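Local coordinates for DUF2018 family protein (Campylobacter jejuni subsp. jejuni, PDB 4NPX) that is of unknown function but forms an all-helical dimer, as a member of the DUF2018 family, at residues Pro40-Asn52 and Asn100-His113. Numbering follows the deposited sequence.
Sequences PKEKFIEIIQNGN and NDIYIELGAKILGH
Lys41 lies along Tyr103, both side chains pointing the same way, with Lys41 CA set over one face of the phenol ring in a CH-pi contact, 4.0 Å from the ring centroid. With CG anti to the backbone N (chi1 -176°), the lysine methylenes follow the ring outward until Lys41 CD is 3.7 Å from Tyr103 OH; the ammonium group continues to a salt bridge with Glu61 of the second subunit. The Phe44 side chain runs across that of Tyr103 at about a right angle, Phe44 CD2 lying 3.8 Å from Tyr103 CD1, yet the ring planes are only 35° apart, an oblique aromatic pair. One edge of the Phe44 ring faces Gly107 N, where helix 40-49 and the 100-111 part of helix 92-111, whose axes run at 30° to each other, bring the CA atoms of Phe44 and Gly107 to 5.3 Å. Further along, Ile47 divides its branches: CG2 presses on Ile110 CG2 at 3.5 Å, while Ile47 CD1 meets Leu111 CD1, the two side chains crossing at about a right angle. Leu106 and Ile110 also touch helix 53-76, so the last helix lies against both the first helix and the long helix 53-76. No direct hydrogen bond spans the two segments, which implies that their association rests largely on apolar and aromatic surfaces, with a water bridge from Lys41 N to Asn100 OD1 adding a polar link at the N-terminal end of the pairing.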
ATOM      1  N   PRO A  40      -1.390  -0.257 -17.034  1.00 50.65           N
ATOM      2  CA  PRO A  40      -0.676   0.294 -15.929  1.00 49.79           C
ATOM      3  C   PRO A  40      -0.509  -0.744 -14.857  1.00 44.22           C
ATOM      4  O   PRO A  40       0.549  -0.809 -14.302  1.00 41.98           O
ATOM      5  CB  PRO A  40      -1.604   1.396 -15.415  1.00 48.59           C
ATOM      6  CG  PRO A  40      -2.274   1.887 -16.664  1.00 50.93           C
ATOM      7  CD  PRO A  40      -2.336   0.741 -17.611  1.00 52.21           C
ATOM      8  N   LYS A  41      -1.501  -1.590 -14.620  1.00 44.30           N
ATOM      9  CA  LYS A  41      -1.359  -2.602 -13.608  1.00 42.94           C
ATOM     10  C   LYS A  41      -0.244  -3.557 -13.924  1.00 41.78           C
ATOM     11  O   LYS A  41       0.594  -3.829 -13.069  1.00 39.49           O
ATOM     12  CB  LYS A  41      -2.665  -3.354 -13.459  1.00 48.28           C
ATOM     13  CG  LYS A  41      -2.644  -4.377 -12.334  1.00 52.13           C
ATOM     14  CD  LYS A  41      -4.059  -4.894 -12.044  1.00 58.38           C
ATOM     15  CE  LYS A  41      -4.783  -5.380 -13.274  1.00 60.40           C
ATOM     16  NZ  LYS A  41      -6.148  -5.814 -12.845  1.00 69.09           N
ATOM     17  N   GLU A  42      -0.288  -4.106 -15.135  1.00 47.21           N
ATOM     18  CA  GLU A  42       0.753  -5.051 -15.630  1.00 49.23           C
ATOM     19  C   GLU A  42       2.146  -4.395 -15.572  1.00 45.14           C
ATOM     20  O   GLU A  42       3.060  -4.991 -15.079  1.00 42.59           O
ATOM     21  CB  GLU A  42       0.443  -5.517 -17.048  1.00 57.33           C
ATOM     22  CG  GLU A  42      -0.813  -6.376 -17.137  1.00 62.17           C
ATOM     23  CD  GLU A  42      -1.356  -6.535 -18.555  1.00 70.90           C
ATOM     24  OE1 GLU A  42      -0.878  -5.865 -19.505  1.00 73.72           O
ATOM     25  OE2 GLU A  42      -2.299  -7.333 -18.704  1.00 76.38           O
ATOM     26  N   LYS A  43       2.278  -3.140 -15.966  1.00 41.67           N
ATOM     27  CA  LYS A  43       3.576  -2.520 -15.887  1.00 42.76           C
ATOM     28  C   LYS A  43       4.060  -2.352 -14.410  1.00 38.81           C
ATOM     29  O   LYS A  43       5.235  -2.594 -14.086  1.00 36.98           O
ATOM     30  CB  LYS A  43       3.540  -1.204 -16.609  1.00 47.40           C
ATOM     31  CG  LYS A  43       4.906  -0.595 -16.900  1.00 52.49           C
ATOM     32  CD  LYS A  43       4.693   0.720 -17.642  1.00 59.67           C
ATOM     33  CE  LYS A  43       5.981   1.427 -18.007  1.00 69.51           C
ATOM     34  NZ  LYS A  43       6.762   1.735 -16.798  1.00 74.43           N
ATOM     35  N   PHE A  44       3.159  -1.983 -13.502  1.00 36.25           N
ATOM     36  CA  PHE A  44       3.572  -1.857 -12.083  1.00 37.48           C
ATOM     37  C   PHE A  44       4.054  -3.160 -11.527  1.00 35.79           C
ATOM     38  O   PHE A  44       5.039  -3.232 -10.796  1.00 34.89           O
ATOM     39  CB  PHE A  44       2.408  -1.339 -11.256  1.00 37.30           C
ATOM     40  CG  PHE A  44       2.611  -1.462  -9.790  1.00 38.58           C
ATOM     41  CD1 PHE A  44       3.408  -0.555  -9.131  1.00 40.17           C
ATOM     42  CD2 PHE A  44       1.960  -2.434  -9.087  1.00 40.88           C
ATOM     43  CE1 PHE A  44       3.567  -0.646  -7.765  1.00 40.37           C
ATOM     44  CE2 PHE A  44       2.105  -2.526  -7.702  1.00 39.94           C
ATOM     45  CZ  PHE A  44       2.909  -1.607  -7.074  1.00 37.10           C
ATOM     46  N   ILE A  45       3.336  -4.222 -11.828  1.00 39.26           N
ATOM     47  CA  ILE A  45       3.729  -5.560 -11.313  1.00 39.08           C
ATOM     48  C   ILE A  45       5.127  -5.962 -11.814  1.00 39.62           C
ATOM     49  O   ILE A  45       5.954  -6.504 -11.038  1.00 38.61           O
ATOM     50  CB  ILE A  45       2.734  -6.612 -11.724  1.00 43.58           C
ATOM     51  CG1 ILE A  45       1.328  -6.278 -11.214  1.00 44.45           C
ATOM     52  CG2 ILE A  45       3.219  -7.979 -11.207  1.00 47.84           C
ATOM     53  CD1 ILE A  45       1.280  -6.164  -9.727  1.00 45.38           C
ATOM     54  N   GLU A  46       5.367  -5.736 -13.106  1.00 40.47           N
ATOM     55  CA  GLU A  46       6.662  -5.993 -13.708  1.00 42.17           C
ATOM     56  C   GLU A  46       7.773  -5.190 -13.014  1.00 39.05           C
ATOM     57  O   GLU A  46       8.868  -5.679 -12.762  1.00 38.92           O
ATOM     58  CB  GLU A  46       6.606  -5.670 -15.177  1.00 48.15           C
ATOM     59  CG  GLU A  46       5.865  -6.723 -15.935  1.00 56.59           C
ATOM     60  CD  GLU A  46       6.223  -6.660 -17.390  1.00 67.97           C
ATOM     61  OE1 GLU A  46       6.694  -5.576 -17.806  1.00 64.56           O
ATOM     62  OE2 GLU A  46       6.063  -7.695 -18.088  1.00 82.86           O
ATOM     63  N   ILE A  47       7.485  -3.949 -12.677  1.00 37.16           N
ATOM     64  CA  ILE A  47       8.401  -3.076 -11.950  1.00 36.66           C
ATOM     65  C   ILE A  47       8.753  -3.610 -10.570  1.00 37.91           C
ATOM     66  O   ILE A  47       9.914  -3.630 -10.231  1.00 37.44           O
ATOM     67  CB  ILE A  47       7.872  -1.625 -11.893  1.00 37.63           C
ATOM     68  CG1 ILE A  47       8.056  -0.994 -13.304  1.00 38.77           C
ATOM     69  CG2 ILE A  47       8.726  -0.844 -10.925  1.00 37.00           C
ATOM     70  CD1 ILE A  47       7.265   0.291 -13.512  1.00 40.77           C
ATOM     71  N   ILE A  48       7.723  -4.067  -9.805  1.00 36.81           N
ATOM     72  CA  ILE A  48       7.891  -4.718  -8.497  1.00 42.02           C
ATOM     73  C   ILE A  48       8.724  -5.980  -8.622  1.00 40.37           C
ATOM     74  O   ILE A  48       9.765  -6.150  -7.925  1.00 42.25           O
ATOM     75  CB  ILE A  48       6.453  -5.080  -7.945  1.00 43.04           C
ATOM     76  CG1 ILE A  48       6.021  -4.053  -6.971  1.00 44.08           C
ATOM     77  CG2 ILE A  48       6.432  -6.387  -7.251  1.00 53.53           C
ATOM     78  CD1 ILE A  48       6.234  -2.696  -7.425  1.00 44.22           C
ATOM     79  N   GLN A  49       8.319  -6.842  -9.541  1.00 41.85           N
ATOM     80  CA  GLN A  49       9.046  -8.062  -9.725  1.00 44.50           C
ATOM     81  C   GLN A  49      10.543  -7.847 -10.021  1.00 45.64           C
ATOM     82  O   GLN A  49      11.352  -8.720  -9.706  1.00 43.22           O
ATOM     83  CB  GLN A  49       8.416  -8.949 -10.846  1.00 47.94           C
ATOM     84  CG  GLN A  49       7.040  -9.592 -10.530  1.00 47.78           C
ATOM     85  CD  GLN A  49       6.328 -10.127 -11.791  1.00 53.56           C
ATOM     86  OE1 GLN A  49       6.474  -9.576 -12.938  1.00 49.85           O
ATOM     87  NE2 GLN A  49       5.536 -11.187 -11.605  1.00 52.92           N
ATOM     88  N   ASN A  50      10.897  -6.754 -10.711  1.00 43.65           N
ATOM     89  CA  ASN A  50      12.272  -6.502 -11.123  1.00 44.38           C
ATOM     90  C   ASN A  50      13.015  -5.458 -10.343  1.00 46.63           C
ATOM     91  O   ASN A  50      14.161  -5.079 -10.668  1.00 44.17           O
ATOM     92  CB  ASN A  50      12.278  -6.204 -12.627  1.00 46.34           C
ATOM     93  CG  ASN A  50      11.892  -7.439 -13.419  1.00 48.03           C
ATOM     94  OD1 ASN A  50      12.724  -8.375 -13.568  1.00 53.53           O
ATOM     95  ND2 ASN A  50      10.616  -7.503 -13.877  1.00 46.31           N
ATOM     96  N   GLY A  51      12.418  -5.062  -9.254  1.00 43.25           N
ATOM     97  CA  GLY A  51      13.017  -4.026  -8.463  1.00 45.55           C
ATOM     98  C   GLY A  51      14.080  -4.568  -7.584  1.00 47.36           C
ATOM     99  O   GLY A  51      14.027  -5.741  -7.184  1.00 47.39           O
ATOM    100  N   ASN A  52      15.035  -3.724  -7.275  1.00 49.80           N
ATOM    101  CA  ASN A  52      16.079  -4.114  -6.373  1.00 55.79           C
ATOM    102  C   ASN A  52      15.588  -3.864  -4.961  1.00 53.83           C
ATOM    103  O   ASN A  52      14.709  -2.988  -4.712  1.00 47.67           O
ATOM    104  CB  ASN A  52      17.315  -3.284  -6.582  1.00 69.22           C
ATOM    105  CG  ASN A  52      17.062  -1.831  -6.295  1.00 74.98           C
ATOM    106  OD1 ASN A  52      16.239  -1.202  -6.969  1.00 98.49           O
ATOM    107  ND2 ASN A  52      17.778  -1.277  -5.309  1.00 78.67           N
ATOM    108  N   ASN A 100      -5.179   3.119 -11.046  1.00 36.70           N
ATOM    109  CA  ASN A 100      -4.228   3.381 -12.141  1.00 40.40           C
ATOM    110  C   ASN A 100      -3.244   4.469 -11.836  1.00 40.61           C
ATOM    111  O   ASN A 100      -2.067   4.322 -12.153  1.00 41.14           O
ATOM    112  CB  ASN A 100      -4.923   3.649 -13.428  1.00 46.50           C
ATOM    113  CG  ASN A 100      -5.659   2.393 -13.920  1.00 58.91           C
ATOM    114  OD1 ASN A 100      -5.155   1.228 -13.813  1.00 53.95           O
ATOM    115  ND2 ASN A 100      -6.868   2.590 -14.371  1.00 61.60           N
ATOM    116  N   ASP A 101      -3.686   5.536 -11.196  1.00 36.90           N
ATOM    117  CA  ASP A 101      -2.797   6.603 -10.850  1.00 38.18           C
ATOM    118  C   ASP A 101      -1.737   6.109  -9.851  1.00 35.24           C
ATOM    119  O   ASP A 101      -0.573   6.512  -9.955  1.00 39.99           O
ATOM    120  CB  ASP A 101      -3.573   7.721 -10.176  1.00 39.56           C
ATOM    121  CG  ASP A 101      -4.632   8.363 -11.051  1.00 41.65           C
ATOM    122  OD1 ASP A 101      -4.479   8.423 -12.262  1.00 45.26           O
ATOM    123  OD2 ASP A 101      -5.573   8.956 -10.476  1.00 43.32           O
ATOM    124  N   ILE A 102      -2.119   5.240  -8.916  1.00 35.88           N
ATOM    125  CA  ILE A 102      -1.242   4.669  -7.917  1.00 36.31           C
ATOM    126  C   ILE A 102      -0.216   3.723  -8.585  1.00 37.33           C
ATOM    127  O   ILE A 102       0.984   3.812  -8.295  1.00 36.87           O
ATOM    128  CB  ILE A 102      -1.988   4.005  -6.801  1.00 37.36           C
ATOM    129  CG1 ILE A 102      -2.664   5.061  -5.881  1.00 40.54           C
ATOM    130  CG2 ILE A 102      -1.022   3.209  -5.928  1.00 37.69           C
ATOM    131  CD1 ILE A 102      -3.436   4.302  -4.823  1.00 43.73           C
ATOM    132  N   TYR A 103      -0.667   2.879  -9.493  1.00 38.15           N
ATOM    133  CA  TYR A 103       0.249   2.039 -10.273  1.00 37.25           C
ATOM    134  C   TYR A 103       1.323   2.919 -10.928  1.00 38.24           C
ATOM    135  O   TYR A 103       2.509   2.615 -10.836  1.00 38.44           O
ATOM    136  CB  TYR A 103      -0.463   1.195 -11.354  1.00 39.09           C
ATOM    137  CG  TYR A 103      -1.500   0.239 -10.806  1.00 37.73           C
ATOM    138  CD1 TYR A 103      -1.246  -0.556  -9.692  1.00 41.26           C
ATOM    139  CD2 TYR A 103      -2.683   0.052 -11.455  1.00 39.73           C
ATOM    140  CE1 TYR A 103      -2.218  -1.397  -9.155  1.00 39.94           C
ATOM    141  CE2 TYR A 103      -3.666  -0.816 -10.935  1.00 41.23           C
ATOM    142  CZ  TYR A 103      -3.417  -1.547  -9.779  1.00 40.27           C
ATOM    143  OH  TYR A 103      -4.401  -2.448  -9.272  1.00 39.56           O
ATOM    144  N   ILE A 104       0.900   3.977 -11.625  1.00 39.91           N
ATOM    145  CA  ILE A 104       1.836   4.882 -12.255  1.00 41.09           C
ATOM    146  C   ILE A 104       2.849   5.537 -11.309  1.00 40.24           C
ATOM    147  O   ILE A 104       4.038   5.415 -11.526  1.00 38.86           O
ATOM    148  CB  ILE A 104       1.066   5.935 -13.084  1.00 41.96           C
ATOM    149  CG1 ILE A 104       0.312   5.196 -14.179  1.00 42.70           C
ATOM    150  CG2 ILE A 104       2.039   6.911 -13.674  1.00 46.17           C
ATOM    151  CD1 ILE A 104      -0.702   6.021 -14.940  1.00 47.73           C
ATOM    152  N   GLU A 105       2.348   6.141 -10.248  1.00 40.21           N
ATOM    153  CA  GLU A 105       3.076   6.918  -9.223  1.00 45.74           C
ATOM    154  C   GLU A 105       4.101   6.031  -8.535  1.00 39.88           C
ATOM    155  O   GLU A 105       5.269   6.336  -8.440  1.00 40.72           O
ATOM    156  CB  GLU A 105       2.092   7.400  -8.078  1.00 48.69           C
ATOM    157  CG  GLU A 105       2.894   7.757  -6.780  1.00 61.39           C
ATOM    158  CD  GLU A 105       2.308   7.359  -5.421  1.00 61.00           C
ATOM    159  OE1 GLU A 105       1.207   6.754  -5.318  1.00 61.06           O
ATOM    160  OE2 GLU A 105       3.006   7.650  -4.401  1.00 78.55           O
ATOM    161  N   LEU A 106       3.651   4.912  -8.031  1.00 37.29           N
ATOM    162  CA  LEU A 106       4.597   4.037  -7.302  1.00 36.60           C
ATOM    163  C   LEU A 106       5.646   3.395  -8.250  1.00 37.49           C
ATOM    164  O   LEU A 106       6.800   3.192  -7.882  1.00 39.13           O
ATOM    165  CB  LEU A 106       3.867   2.985  -6.470  1.00 37.87           C
ATOM    166  CG  LEU A 106       3.082   3.399  -5.238  1.00 38.66           C
ATOM    167  CD1 LEU A 106       2.477   2.145  -4.562  1.00 37.46           C
ATOM    168  CD2 LEU A 106       4.005   4.170  -4.295  1.00 43.00           C
ATOM    169  N   GLY A 107       5.245   3.055  -9.465  1.00 37.73           N
ATOM    170  CA  GLY A 107       6.208   2.481 -10.435  1.00 39.50           C
ATOM    171  C   GLY A 107       7.336   3.467 -10.763  1.00 41.29           C
ATOM    172  O   GLY A 107       8.501   3.027 -10.838  1.00 40.74           O
ATOM    173  N   ALA A 108       6.961   4.739 -11.044  1.00 40.45           N
ATOM    174  CA  ALA A 108       7.887   5.846 -11.353  1.00 43.63           C
ATOM    175  C   ALA A 108       8.821   6.067 -10.184  1.00 43.76           C
ATOM    176  O   ALA A 108      10.013   6.223 -10.355  1.00 46.87           O
ATOM    177  CB  ALA A 108       7.134   7.106 -11.681  1.00 46.69           C
ATOM    178  N   LYS A 109       8.324   5.961  -8.967  1.00 40.98           N
ATOM    179  CA  LYS A 109       9.197   6.075  -7.794  1.00 41.42           C
ATOM    180  C   LYS A 109      10.206   4.942  -7.699  1.00 42.49           C
ATOM    181  O   LYS A 109      11.349   5.146  -7.331  1.00 43.83           O
ATOM    182  CB  LYS A 109       8.369   6.089  -6.508  1.00 40.16           C
ATOM    183  CG  LYS A 109       7.937   7.474  -6.145  1.00 42.71           C
ATOM    184  CD  LYS A 109       6.848   7.468  -5.125  1.00 41.26           C
ATOM    185  CE  LYS A 109       6.666   8.889  -4.672  1.00 48.28           C
ATOM    186  NZ  LYS A 109       5.434   8.972  -3.848  1.00 47.72           N
ATOM    187  N   ILE A 110       9.766   3.737  -8.029  1.00 40.41           N
ATOM    188  CA  ILE A 110      10.630   2.569  -7.937  1.00 41.95           C
ATOM    189  C   ILE A 110      11.675   2.631  -9.063  1.00 43.28           C
ATOM    190  O   ILE A 110      12.884   2.534  -8.819  1.00 47.23           O
ATOM    191  CB  ILE A 110       9.787   1.261  -7.969  1.00 40.03           C
ATOM    192  CG1 ILE A 110       8.932   1.101  -6.670  1.00 40.41           C
ATOM    193  CG2 ILE A 110      10.645  -0.013  -8.142  1.00 42.95           C
ATOM    194  CD1 ILE A 110       7.935  -0.067  -6.849  1.00 41.26           C
ATOM    195  N   LEU A 111      11.222   2.737 -10.286  1.00 43.60           N
ATOM    196  CA  LEU A 111      12.196   2.846 -11.399  1.00 48.48           C
ATOM    197  C   LEU A 111      13.194   4.011 -11.250  1.00 53.64           C
ATOM    198  O   LEU A 111      14.295   3.931 -11.771  1.00 53.14           O
ATOM    199  CB  LEU A 111      11.457   2.990 -12.702  1.00 49.73           C
ATOM    200  CG  LEU A 111      10.804   1.760 -13.250  1.00 48.65           C
ATOM    201  CD1 LEU A 111      10.032   2.153 -14.506  1.00 52.39           C
ATOM    202  CD2 LEU A 111      11.832   0.699 -13.575  1.00 50.88           C
ATOM    203  N   GLY A 112      12.805   5.088 -10.547  1.00 57.85           N
ATOM    204  CA  GLY A 112      13.692   6.240 -10.305  1.00 63.47           C
ATOM    205  C   GLY A 112      14.487   6.156  -8.999  1.00 70.53           C
ATOM    206  O   GLY A 112      15.310   7.035  -8.723  1.00 69.34           O
ATOM    207  N   HIS A 113      14.257   5.087  -8.231  1.00 69.36           N
ATOM    208  CA  HIS A 113      14.865   4.809  -6.907  1.00 84.49           C
ATOM    209  C   HIS A 113      14.418   5.741  -5.741  1.00103.39           C
ATOM    210  O   HIS A 113      14.922   5.624  -4.607  1.00 95.52           O
ATOM    211  CB  HIS A 113      16.372   4.721  -7.061  1.00 88.22           C
ATOM    212  CG  HIS A 113      16.782   3.623  -7.974  1.00 84.12           C
ATOM    213  ND1 HIS A 113      17.371   2.466  -7.522  1.00 80.33           N
ATOM    214  CD2 HIS A 113      16.584   3.454  -9.302  1.00 91.17           C
ATOM    215  CE1 HIS A 113      17.579   1.654  -8.545  1.00 95.24           C
ATOM    216  NE2 HIS A 113      17.114   2.234  -9.639  1.00 99.88           N
TER
HETATM  217  O   HOH W   1      -4.366  -1.052 -15.248  1.00 52.72           O